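SusD/RagB family nutrient-binding outer membrane lipoprotein (Bacteroides vulgatus, PDB 4F7A) probably binds glycans, perhaps mucin O-glycans, at the outer membrane as a SusD-like lipoprotein of a nutrient-uptake system. Local coordinates at residues K71-A79 and V453-D463; G245-A253 and I323-L331. One frame throughout, in Å; residues are numbered along the deposited sequence.

Contact 1. Residues K71-A79 and V453-D463; sequences KNTVYALEA and VQTNNSNGTID
The ring of Tyr-75 is clamped between two aliphatic side chains of 453-463. On one face sits Val-453, whose CG1 makes a CH-pi contact 3.8 Å from the ring centroid; over the opposite face Ile-462 brings CG2 to 3.5 Å from Tyr-75 CE2, while its CD1 tucks in beside CB and CG. At the edge stands the carboxamide of Asn-456, its plane turned 82° from that of the ring. With CG anti to the backbone N (chi1 -177°), this amide folds back into its own loop: OD1 takes the N-H of Ser-458 to form an Asx turn, and ND2 gives a bond of 2.8 Å to Ile-462 O. The amide thereby ties the edge of the slot that receives the tyrosine to its Ile-462 wall. At the far end, Tyr-75 OH and Val-453 N share a water, and the hydroxyl also bonds to Ile-468 N, so the buried phenol is fixed at its tip as well as on its faces.

One backbone hydrogen bond, Asn-457 N to Val-74 O at 2.7 Å, joins the segments. Beside it Thr-455 O, buried without a partner of its own, faces Val-74 CA at 3.4 Å. This is loop-to-loop packing without strand pairing, an aromatic ring inserted into a loop shaped by an Asx turn. The loop between strand 61-62 and helix 79-82 meets the one between helices 435-445 and 475-480, while helix 54-57 packs on Thr-73 and Leu-77 from the 71-79 side.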
loop_
_atom_site.group_PDB
_atom_site.type_symbol
_atom_site.label_atom_id
_atom_site.label_comp_id
_atom_site.label_asym_id
_atom_site.label_seq_id
_atom_site.Cartn_x
_atom_site.Cartn_y
_atom_site.Cartn_z
ATOM N N LYS A 71 7.537 21.446 2.543
ATOM C CA LYS A 71 8.247 20.183 2.726
ATOM C C LYS A 71 7.856 19.127 1.674
ATOM O O LYS A 71 8.042 19.370 0.467
ATOM C CB LYS A 71 8.078 19.718 4.181
ATOM C CG LYS A 71 8.618 20.754 5.205
ATOM C CD LYS A 71 8.340 20.352 6.656
ATOM C CE LYS A 71 8.935 21.356 7.624
ATOM N NZ LYS A 71 8.339 22.702 7.491
ATOM N N ASN A 72 7.339 17.971 2.098
ATOM C CA ASN A 72 7.167 16.826 1.207
ATOM C C ASN A 72 6.284 17.144 0.006
ATOM O O ASN A 72 6.547 16.660 -1.091
ATOM C CB ASN A 72 6.596 15.614 1.954
ATOM C CG ASN A 72 7.657 14.805 2.670
ATOM O OD1 ASN A 72 8.779 15.261 2.833
ATOM N ND2 ASN A 72 7.293 13.586 3.119
ATOM N N THR A 73 5.233 17.937 0.226
ATOM C CA THR A 73 4.287 18.222 -0.835
ATOM C C THR A 73 4.949 18.863 -2.060
ATOM O O THR A 73 4.520 18.612 -3.192
ATOM C CB THR A 73 3.075 19.059 -0.320
ATOM O OG1 THR A 73 2.043 19.063 -1.319
ATOM C CG2 THR A 73 3.471 20.506 0.059
ATOM N N VAL A 74 5.983 19.674 -1.835
ATOM C CA VAL A 74 6.749 20.317 -2.936
ATOM C C VAL A 74 8.074 19.602 -3.180
ATOM O O VAL A 74 9.012 20.156 -3.769
ATOM C CB VAL A 74 6.988 21.823 -2.701
ATOM C CG1 VAL A 74 5.697 22.611 -2.798
ATOM C CG2 VAL A 74 7.735 22.101 -1.320
ATOM N N TYR A 75 8.138 18.340 -2.774
ATOM C CA TYR A 75 9.318 17.509 -2.990
ATOM C C TYR A 75 10.583 18.037 -2.293
ATOM O O TYR A 75 11.689 17.689 -2.708
ATOM C CB TYR A 75 9.619 17.274 -4.482
ATOM C CG TYR A 75 8.652 16.403 -5.269
ATOM C CD1 TYR A 75 7.774 15.503 -4.651
ATOM C CD2 TYR A 75 8.654 16.453 -6.646
ATOM C CE1 TYR A 75 6.932 14.692 -5.400
ATOM C CE2 TYR A 75 7.806 15.651 -7.402
ATOM C CZ TYR A 75 6.955 14.782 -6.780
ATOM O OH TYR A 75 6.143 14.005 -7.561
ATOM N N ALA A 76 10.425 18.875 -1.265
ATOM C CA ALA A 76 11.545 19.243 -0.385
ATOM C C ALA A 76 11.465 18.259 0.779
ATOM O O ALA A 76 10.875 18.529 1.814
ATOM C CB ALA A 76 11.422 20.693 0.085
ATOM N N LEU A 77 12.002 17.068 0.567
ATOM C CA LEU A 77 11.673 15.964 1.443
ATOM C C LEU A 77 12.251 16.198 2.840
ATOM O O LEU A 77 13.410 16.545 2.987
ATOM C CB LEU A 77 12.180 14.642 0.871
ATOM C CG LEU A 77 11.605 14.205 -0.482
ATOM C CD1 LEU A 77 12.103 12.843 -0.850
ATOM C CD2 LEU A 77 10.063 14.172 -0.463
ATOM N N GLU A 78 11.401 16.012 3.848
ATOM C CA GLU A 78 11.758 16.172 5.240
ATOM C C GLU A 78 12.363 14.858 5.779
ATOM O O GLU A 78 11.680 13.830 5.880
ATOM C CB GLU A 78 10.518 16.580 6.031
ATOM C CG GLU A 78 10.765 16.966 7.476
ATOM C CD GLU A 78 11.590 18.232 7.640
ATOM O OE1 GLU A 78 11.719 19.035 6.681
ATOM O OE2 GLU A 78 12.120 18.411 8.750
ATOM N N ALA A 79 13.640 14.935 6.138
ATOM C CA ALA A 79 14.474 13.777 6.501
ATOM C C ALA A 79 13.869 12.958 7.637
ATOM O O ALA A 79 13.900 11.730 7.601
ATOM C CB ALA A 79 15.919 14.245 6.859
ATOM N N VAL A 453 3.152 17.811 -9.191
ATOM C CA VAL A 453 3.338 18.874 -8.225
ATOM C C VAL A 453 3.355 20.226 -8.927
ATOM O O VAL A 453 3.867 20.350 -10.025
ATOM C CB VAL A 453 4.618 18.688 -7.333
ATOM C CG1 VAL A 453 4.521 17.386 -6.541
ATOM C CG2 VAL A 453 5.920 18.781 -8.165
ATOM N N GLN A 454 2.757 21.237 -8.311
ATOM C CA GLN A 454 2.708 22.565 -8.937
ATOM C C GLN A 454 4.045 23.272 -8.794
ATOM O O GLN A 454 4.469 24.000 -9.701
ATOM C CB GLN A 454 1.587 23.393 -8.311
ATOM C CG GLN A 454 0.236 22.681 -8.388
ATOM C CD GLN A 454 -0.924 23.633 -8.475
ATOM O OE1 GLN A 454 -0.790 24.825 -8.174
ATOM N NE2 GLN A 454 -2.079 23.116 -8.877
ATOM N N THR A 455 4.702 23.045 -7.653
ATOM C CA THR A 455 6.030 23.584 -7.345
ATOM C C THR A 455 6.947 22.433 -6.927
ATOM O O THR A 455 6.568 21.593 -6.094
ATOM C CB THR A 455 5.959 24.626 -6.222
ATOM O OG1 THR A 455 5.221 25.780 -6.680
ATOM C CG2 THR A 455 7.371 25.046 -5.733
ATOM N N ASN A 456 8.143 22.405 -7.501
ATOM C CA ASN A 456 9.119 21.331 -7.282
ATOM C C ASN A 456 10.365 21.940 -6.657
ATOM O O ASN A 456 11.179 22.516 -7.346
ATOM C CB ASN A 456 9.429 20.624 -8.604
ATOM C CG ASN A 456 10.387 19.449 -8.448
ATOM O OD1 ASN A 456 11.180 19.403 -7.509
ATOM N ND2 ASN A 456 10.363 18.527 -9.414
ATOM N N ASN A 457 10.480 21.828 -5.331
ATOM C CA ASN A 457 11.620 22.377 -4.599
ATOM C C ASN A 457 12.611 21.288 -4.206
ATOM O O ASN A 457 13.264 21.384 -3.154
ATOM C CB ASN A 457 11.133 23.150 -3.361
ATOM C CG ASN A 457 10.531 24.518 -3.721
ATOM O OD1 ASN A 457 10.677 24.983 -4.851
ATOM N ND2 ASN A 457 9.866 25.160 -2.760
ATOM N N SER A 458 12.780 20.298 -5.076
ATOM C CA SER A 458 13.681 19.173 -4.802
ATOM C C SER A 458 15.146 19.451 -5.168
ATOM O O SER A 458 15.975 18.539 -5.119
ATOM C CB SER A 458 13.204 17.951 -5.581
ATOM O OG SER A 458 13.553 18.085 -6.945
ATOM N N ASN A 459 15.449 20.684 -5.568
ATOM C CA ASN A 459 16.813 21.048 -5.972
ATOM C C ASN A 459 17.303 20.173 -7.129
ATOM O O ASN A 459 18.471 19.791 -7.177
ATOM C CB ASN A 459 17.776 20.950 -4.772
ATOM C CG ASN A 459 19.079 21.703 -5.002
ATOM O OD1 ASN A 459 19.109 22.697 -5.732
ATOM N ND2 ASN A 459 20.161 21.232 -4.370
ATOM N N GLY A 460 16.395 19.851 -8.061
ATOM C CA GLY A 460 16.732 19.022 -9.215
ATOM C C GLY A 460 16.834 17.512 -8.965
ATOM O O GLY A 460 17.127 16.762 -9.900
ATOM N N THR A 461 16.554 17.047 -7.740
ATOM C CA THR A 461 16.719 15.614 -7.402
ATOM C C THR A 461 15.519 14.758 -7.817
ATOM O O THR A 461 15.665 13.560 -8.045
ATOM C CB THR A 461 17.022 15.401 -5.911
ATOM O OG1 THR A 461 15.926 15.889 -5.127
ATOM C CG2 THR A 461 18.345 16.126 -5.500
ATOM N N ILE A 462 14.353 15.391 -7.952
ATOM C CA ILE A 462 13.136 14.741 -8.436
ATOM C C ILE A 462 12.567 15.512 -9.640
ATOM O O ILE A 462 12.464 16.747 -9.603
ATOM C CB ILE A 462 12.065 14.691 -7.346
ATOM C CG1 ILE A 462 12.644 14.054 -6.070
ATOM C CG2 ILE A 462 10.836 13.899 -7.849
ATOM C CD1 ILE A 462 11.702 13.992 -4.879
ATOM N N ASP A 463 12.201 14.778 -10.683
ATOM C CA ASP A 463 11.640 15.344 -11.911
ATOM C C ASP A 463 10.121 15.477 -11.760
ATOM O O ASP A 463 9.436 14.533 -11.346
ATOM C CB ASP A 463 11.975 14.452 -13.112
ATOM C CG ASP A 463 11.478 15.026 -14.433
ATOM O OD1 ASP A 463 12.105 16.013 -14.919
ATOM O OD2 ASP A 463 10.484 14.494 -14.985
HETATM O O HOH W 1 5.036 15.636 -9.831
#

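Contact 2. Residues G245-A253 and I323-L331; sequences GKGYQNPLA and ITASTPAVL. With ACT (acetate ion), chain F.
Ala-253 and Leu-252, in the first turn of helix 251-257, meet Ile-323. The CG2 branch of Ile-323 fits into the angle between their two side chains, 3.8 Å from Leu-252 CD2 and 4.1 Å from Ala-253 CB, and the leucine and isoleucine chains run obliquely past each other. The methyl of Ala-253 in turn lies against the backbone between Thr-324 and Ala-325, though how closely is doubtful.

A second fit lies at the type I turn 324-327. CB of Asn-250 sits against one face of this turn, 3.4 Å from Thr-327 O and 3.5 Å from Thr-324 O, and with CG anti to the backbone N (chi1 -170°) the amide extends on toward Ala-329. Gln-249 bends at chi2 and lays OE1 3.5 Å from the methyl of Ala-325. The methyl of Ala-329 is another bump: its CB meets the edge of the Tyr-248 ring, 3.5 Å from OH, whose hydrogen bond goes to Tyr-33 O.

Asn-250 also joins the polar parts. Its backbone N bonds to Ala-325 O at 2.9 Å with an angle of 167° at the hydrogen. ND2 reaches Thr-327 O at 3.1 Å, with that oxygen in the amide plane although the donor stands above the carbonyl plane, and OD1 caps the helix through Leu-252 N. At the other end of 245-253, away from this junction, Gly-247 N bonds an acetate, probably from the crystallisation liquor. The chemistry implies that one neutral amide does double duty: as N-cap it gives a first-turn N-H an acceptor, and as donor it ties the helix start to the loop leading into strand 329-332, without any charged pair between the segments.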
loop_
_atom_site.group_PDB
_atom_site.type_symbol
_atom_site.label_atom_id
_atom_site.label_comp_id
_atom_site.label_asym_id
_atom_site.label_seq_id
_atom_site.Cartn_x
_atom_site.Cartn_y
_atom_site.Cartn_z
ATOM N N GLY A 245 -8.258 -5.662 16.621
ATOM C CA GLY A 245 -8.322 -6.442 17.852
ATOM C C GLY A 245 -7.186 -6.081 18.797
ATOM O O GLY A 245 -6.283 -5.299 18.447
ATOM N N LYS A 246 -7.251 -6.649 19.993
ATOM C CA LYS A 246 -6.256 -6.439 21.056
ATOM C C LYS A 246 -5.978 -4.965 21.372
ATOM O O LYS A 246 -4.853 -4.596 21.703
ATOM C CB LYS A 246 -4.962 -7.211 20.745
ATOM C CG LYS A 246 -5.154 -8.745 20.728
ATOM C CD LYS A 246 -3.814 -9.483 20.791
ATOM C CE LYS A 246 -3.973 -10.986 20.874
ATOM N NZ LYS A 246 -4.118 -11.436 22.288
ATOM N N GLY A 247 -7.007 -4.135 21.279
ATOM C CA GLY A 247 -6.872 -2.698 21.554
ATOM C C GLY A 247 -6.286 -1.838 20.426
ATOM O O GLY A 247 -6.151 -0.623 20.586
ATOM N N TYR A 248 -5.950 -2.440 19.283
ATOM C CA TYR A 248 -5.464 -1.673 18.125
ATOM C C TYR A 248 -6.457 -0.584 17.747
ATOM O O TYR A 248 -7.650 -0.803 17.750
ATOM C CB TYR A 248 -5.269 -2.589 16.932
ATOM C CG TYR A 248 -4.801 -1.919 15.665
ATOM C CD1 TYR A 248 -3.452 -1.612 15.470
ATOM C CD2 TYR A 248 -5.692 -1.630 14.638
ATOM C CE1 TYR A 248 -3.007 -1.041 14.295
ATOM C CE2 TYR A 248 -5.248 -1.044 13.444
ATOM C CZ TYR A 248 -3.908 -0.766 13.275
ATOM O OH TYR A 248 -3.480 -0.192 12.092
ATOM N N GLN A 249 -5.954 0.591 17.425
ATOM C CA GLN A 249 -6.796 1.693 16.959
ATOM C C GLN A 249 -6.301 2.045 15.566
ATOM O O GLN A 249 -5.090 2.024 15.318
ATOM C CB GLN A 249 -6.646 2.905 17.889
ATOM C CG GLN A 249 -6.989 2.656 19.371
ATOM C CD GLN A 249 -8.462 2.498 19.603
ATOM O OE1 GLN A 249 -9.158 3.470 19.917
ATOM N NE2 GLN A 249 -8.963 1.271 19.451
ATOM N N ASN A 250 -7.221 2.365 14.662
ATOM C CA ASN A 250 -6.852 2.732 13.324
ATOM C C ASN A 250 -6.224 4.135 13.327
ATOM O O ASN A 250 -6.883 5.115 13.666
ATOM C CB ASN A 250 -8.082 2.683 12.421
ATOM C CG ASN A 250 -7.735 2.830 10.951
ATOM O OD1 ASN A 250 -6.947 3.692 10.587
ATOM N ND2 ASN A 250 -8.368 2.013 10.094
ATOM N N PRO A 251 -4.949 4.245 12.948
ATOM C CA PRO A 251 -4.288 5.540 13.102
ATOM C C PRO A 251 -4.780 6.601 12.120
ATOM O O PRO A 251 -4.644 7.789 12.396
ATOM C CB PRO A 251 -2.811 5.215 12.854
ATOM C CG PRO A 251 -2.830 4.016 12.042
ATOM C CD PRO A 251 -4.000 3.206 12.497
ATOM N N LEU A 252 -5.357 6.186 10.996
ATOM C CA LEU A 252 -5.923 7.147 10.046
ATOM C C LEU A 252 -7.029 7.935 10.712
ATOM O O LEU A 252 -7.136 9.143 10.518
ATOM C CB LEU A 252 -6.422 6.450 8.782
ATOM C CG LEU A 252 -7.038 7.314 7.676
ATOM C CD1 LEU A 252 -6.075 8.346 7.088
ATOM C CD2 LEU A 252 -7.588 6.391 6.566
ATOM N N ALA A 253 -7.833 7.251 11.529
ATOM C CA ALA A 253 -8.913 7.883 12.246
ATOM C C ALA A 253 -8.355 8.830 13.282
ATOM O O ALA A 253 -8.955 9.873 13.540
ATOM C CB ALA A 253 -9.882 6.811 12.909
ATOM N N ILE A 323 -14.385 5.848 8.394
ATOM C CA ILE A 323 -13.097 5.539 9.017
ATOM C C ILE A 323 -13.130 6.017 10.494
ATOM O O ILE A 323 -13.145 7.229 10.779
ATOM C CB ILE A 323 -11.935 6.173 8.233
ATOM C CG1 ILE A 323 -11.883 5.651 6.775
ATOM C CG2 ILE A 323 -10.568 5.893 8.949
ATOM C CD1 ILE A 323 -11.720 4.138 6.601
ATOM N N THR A 324 -13.168 5.055 11.410
ATOM C CA THR A 324 -13.193 5.313 12.862
ATOM C C THR A 324 -12.038 4.587 13.525
ATOM O O THR A 324 -11.390 3.750 12.908
ATOM C CB THR A 324 -14.515 4.827 13.520
ATOM O OG1 THR A 324 -14.521 3.385 13.606
ATOM C CG2 THR A 324 -15.735 5.282 12.702
ATOM N N ALA A 325 -11.799 4.867 14.799
ATOM C CA ALA A 325 -10.742 4.190 15.552
ATOM C C ALA A 325 -10.917 2.673 15.542
ATOM O O ALA A 325 -9.914 1.926 15.549
ATOM C CB ALA A 325 -10.718 4.711 17.008
ATOM N N SER A 326 -12.177 2.202 15.564
ATOM C CA SER A 326 -12.436 0.756 15.620
ATOM C C SER A 326 -12.534 0.117 14.227
ATOM O O SER A 326 -12.813 -1.077 14.104
ATOM C CB SER A 326 -13.699 0.464 16.448
ATOM O OG SER A 326 -14.833 0.977 15.792
ATOM N N THR A 327 -12.326 0.902 13.174
ATOM C CA THR A 327 -12.374 0.365 11.805
ATOM C C THR A 327 -11.129 -0.513 11.527
ATOM O O THR A 327 -10.013 -0.030 11.651
ATOM C CB THR A 327 -12.402 1.509 10.774
ATOM O OG1 THR A 327 -13.589 2.301 10.977
ATOM C CG2 THR A 327 -12.374 0.952 9.349
ATOM N N PRO A 328 -11.318 -1.793 11.130
ATOM C CA PRO A 328 -10.106 -2.561 10.792
ATOM C C PRO A 328 -9.293 -1.853 9.686
ATOM O O PRO A 328 -9.882 -1.248 8.788
ATOM C CB PRO A 328 -10.668 -3.903 10.291
ATOM C CG PRO A 328 -11.985 -4.040 10.951
ATOM C CD PRO A 328 -12.535 -2.614 10.987
ATOM N N ALA A 329 -7.968 -1.901 9.778
ATOM C CA ALA A 329 -7.087 -1.274 8.807
ATOM C C ALA A 329 -6.845 -2.214 7.640
ATOM O O ALA A 329 -6.137 -3.212 7.776
ATOM C CB ALA A 329 -5.729 -0.907 9.463
ATOM N N VAL A 330 -7.415 -1.887 6.491
ATOM C CA VAL A 330 -7.320 -2.736 5.312
ATOM C C VAL A 330 -5.881 -2.810 4.780
ATOM O O VAL A 330 -5.201 -1.775 4.667
ATOM C CB VAL A 330 -8.250 -2.211 4.215
ATOM C CG1 VAL A 330 -8.066 -2.990 2.961
ATOM C CG2 VAL A 330 -9.726 -2.287 4.709
ATOM N N LEU A 331 -5.428 -4.033 4.492
ATOM C CA LEU A 331 -4.078 -4.313 3.958
ATOM C C LEU A 331 -4.098 -4.967 2.577
ATOM O O LEU A 331 -3.230 -4.678 1.747
ATOM C CB LEU A 331 -3.276 -5.213 4.909
ATOM C CG LEU A 331 -2.895 -4.563 6.249
ATOM C CD1 LEU A 331 -2.150 -5.563 7.108
ATOM C CD2 LEU A 331 -2.086 -3.283 6.020
HETATM C C ACT F . -10.886 -4.249 20.654
HETATM O O ACT F . -9.759 -4.427 20.115
HETATM O OXT ACT F . -10.881 -3.869 21.854
HETATM C CH3 ACT F . -12.177 -4.455 19.914
#

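How the contacts relate
The two contacts lie in different parts of one helix-rich, TPR-like chain, with centres 31 Å apart and nearest atoms about 15 Å apart; they do not touch. Along the sequence 71-79 comes first, then 245-253 and 323-331, and finally 453-463, so the chain returns to close contact 1 after building the part that holds contact 2. The centre of contact 1 is about 22 Å from the chain centre, that of contact 2 about 16 Å. Contact 2 sits beside the two-stranded antiparallel sheet of 241-243 and 329-332. No helix or sheet is common to both: contact 1 joins two loops, whereas contact 2 joins the start of a helix to the approach to a strand.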